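Local coordinates for putative Ribokinase II (Escherichia coli O6, PDB 3IQ0), which probably phosphorylates a sugar such as ribose with ATP, binding the nucleotide and magnesium as a PfkB-family carbohydrate kinase, at residues B[165-170]-B[198-203]. Residues are numbered along the deposited sequence; the frame is centred on the assembly and turned at random.
Sequences SFDPNI and EGEVLL
Pro168 and Glu200 bring the two backbones closest, at 6.8 Å between their CA atoms, where the loop following strand 163-167 faces the one following strand 193-194. The pair illustrates how the Rossmann-like ribokinase fold builds its active site from loops at the strand ends. The first loop carries the Asp-Pro-Asn sequence of the family; Glu200 probably corresponds to the glutamate of the PfkB Asn-x-x-Glu motif, with Ser197 in the asparagine's place. Two successive inverse gamma turns, centred on Pro168 and Asn169, bend the first chain, the second closed by a weak bond from Ile170 N to Pro168 O. Beyond its CG the Glu200 side chain runs extended and lays a carboxylate face over that same carbonyl oxygen. Glu200 OE2 lies 2.8 Å from Pro168 O, uncomfortably short for two acceptors, and the exact placing of the carboxylate is therefore doubtful. Ser197 N holds OE1. The carboxylates of Asp167 and Glu200 are turned 77° apart; Lys228 takes Asp167 OD2 in a salt bridge. The Glu200 side chain lies about 5 Å from the magnesium ion, and Asn169 touches ATP. On the proline ring, Pro168 CG meets Glu200 OE1 at 3.7 Å.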
loop_
_atom_site.group_PDB
_atom_site.type_symbol
_atom_site.label_atom_id
_atom_site.label_comp_id
_atom_site.label_asym_id
_atom_site.label_seq_id
_atom_site.Cartn_x
_atom_site.Cartn_y
_atom_site.Cartn_z
ATOM N N SER B 165 -20.771 -22.112 -3.420
ATOM C CA SER B 165 -19.928 -22.674 -2.367
ATOM C C SER B 165 -19.481 -21.467 -1.561
ATOM O O SER B 165 -19.283 -20.381 -2.112
ATOM C CB SER B 165 -18.718 -23.424 -2.950
ATOM O OG SER B 165 -17.989 -22.614 -3.853
ATOM N N PHE B 166 -19.312 -21.649 -0.261
ATOM C CA PHE B 166 -18.951 -20.529 0.600
ATOM C C PHE B 166 -17.944 -20.918 1.668
ATOM O O PHE B 166 -18.146 -21.890 2.402
ATOM C CB PHE B 166 -20.242 -19.984 1.234
ATOM C CG PHE B 166 -20.031 -18.893 2.256
ATOM C CD1 PHE B 166 -19.084 -17.894 2.059
ATOM C CD2 PHE B 166 -20.847 -18.823 3.381
ATOM C CE1 PHE B 166 -18.954 -16.832 2.964
ATOM C CE2 PHE B 166 -20.727 -17.763 4.295
ATOM C CZ PHE B 166 -19.776 -16.766 4.080
ATOM N N ASP B 167 -16.854 -20.155 1.737
ATOM C CA ASP B 167 -15.792 -20.376 2.707
ATOM C C ASP B 167 -15.726 -19.149 3.622
ATOM O O ASP B 167 -15.249 -18.088 3.225
ATOM C CB ASP B 167 -14.451 -20.556 1.996
ATOM C CG ASP B 167 -13.298 -20.699 2.964
ATOM O OD1 ASP B 167 -13.432 -20.279 4.128
ATOM O OD2 ASP B 167 -12.244 -21.219 2.551
ATOM N N PRO B 168 -16.184 -19.296 4.873
ATOM C CA PRO B 168 -16.205 -18.228 5.872
ATOM C C PRO B 168 -14.865 -17.864 6.503
ATOM O O PRO B 168 -14.753 -17.845 7.728
ATOM C CB PRO B 168 -17.184 -18.769 6.907
ATOM C CG PRO B 168 -16.797 -20.212 6.945
ATOM C CD PRO B 168 -16.673 -20.558 5.462
ATOM N N ASN B 169 -13.862 -17.565 5.682
ATOM C CA ASN B 169 -12.547 -17.208 6.209
ATOM C C ASN B 169 -12.543 -15.726 6.562
ATOM O O ASN B 169 -11.706 -14.963 6.084
ATOM C CB ASN B 169 -11.453 -17.514 5.176
ATOM C CG ASN B 169 -11.553 -16.643 3.937
ATOM O OD1 ASN B 169 -12.642 -16.366 3.451
ATOM N ND2 ASN B 169 -10.404 -16.219 3.411
ATOM N N ILE B 170 -13.488 -15.334 7.411
ATOM C CA ILE B 170 -13.645 -13.941 7.829
ATOM C C ILE B 170 -12.801 -13.543 9.030
ATOM O O ILE B 170 -12.276 -14.389 9.752
ATOM C CB ILE B 170 -15.121 -13.636 8.208
ATOM C CG1 ILE B 170 -16.057 -14.039 7.071
ATOM C CG2 ILE B 170 -15.299 -12.160 8.501
ATOM C CD1 ILE B 170 -16.662 -15.386 7.270
ATOM N N GLU B 198 -12.476 -25.412 11.338
ATOM C CA GLU B 198 -12.887 -25.822 12.676
ATOM C C GLU B 198 -13.237 -24.630 13.562
ATOM O O GLU B 198 -14.256 -24.636 14.258
ATOM C CB GLU B 198 -11.759 -26.639 13.312
ATOM C CG GLU B 198 -12.172 -27.525 14.462
ATOM C CD GLU B 198 -11.103 -28.548 14.798
ATOM O OE1 GLU B 198 -9.961 -28.138 15.104
ATOM O OE2 GLU B 198 -11.400 -29.762 14.752
ATOM N N GLY B 199 -12.392 -23.603 13.527
ATOM C CA GLY B 199 -12.616 -22.424 14.346
ATOM C C GLY B 199 -13.611 -21.412 13.810
ATOM O O GLY B 199 -13.812 -20.361 14.421
ATOM N N GLU B 200 -14.243 -21.720 12.682
ATOM C CA GLU B 200 -15.220 -20.815 12.080
ATOM C C GLU B 200 -16.613 -21.441 12.018
ATOM O O GLU B 200 -17.566 -20.793 11.605
ATOM C CB GLU B 200 -14.787 -20.432 10.657
ATOM C CG GLU B 200 -13.357 -19.948 10.527
ATOM C CD GLU B 200 -12.949 -19.709 9.078
ATOM O OE1 GLU B 200 -13.302 -20.544 8.214
ATOM O OE2 GLU B 200 -12.273 -18.692 8.807
ATOM N N VAL B 201 -16.724 -22.700 12.427
ATOM C CA VAL B 201 -17.996 -23.423 12.392
ATOM C C VAL B 201 -19.159 -22.777 13.145
ATOM O O VAL B 201 -20.289 -22.764 12.656
ATOM C CB VAL B 201 -17.829 -24.861 12.928
ATOM C CG1 VAL B 201 -19.184 -25.534 13.051
ATOM C CG2 VAL B 201 -16.941 -25.660 11.995
ATOM N N LEU B 202 -18.886 -22.245 14.329
ATOM C CA LEU B 202 -19.936 -21.635 15.135
ATOM C C LEU B 202 -20.194 -20.160 14.826
ATOM O O LEU B 202 -21.233 -19.622 15.199
ATOM C CB LEU B 202 -19.598 -21.795 16.621
ATOM C CG LEU B 202 -19.315 -23.220 17.111
ATOM C CD1 LEU B 202 -18.792 -23.171 18.536
ATOM C CD2 LEU B 202 -20.579 -24.065 17.032
ATOM N N LEU B 203 -19.264 -19.516 14.131
ATOM C CA LEU B 203 -19.401 -18.096 13.815
ATOM C C LEU B 203 -20.775 -17.671 13.310
ATOM O O LEU B 203 -21.439 -16.850 13.937
ATOM C CB LEU B 203 -18.332 -17.670 12.802
ATOM C CG LEU B 203 -16.866 -17.943 13.170
ATOM C CD1 LEU B 203 -15.963 -17.297 12.140
ATOM C CD2 LEU B 203 -16.546 -17.404 14.555
#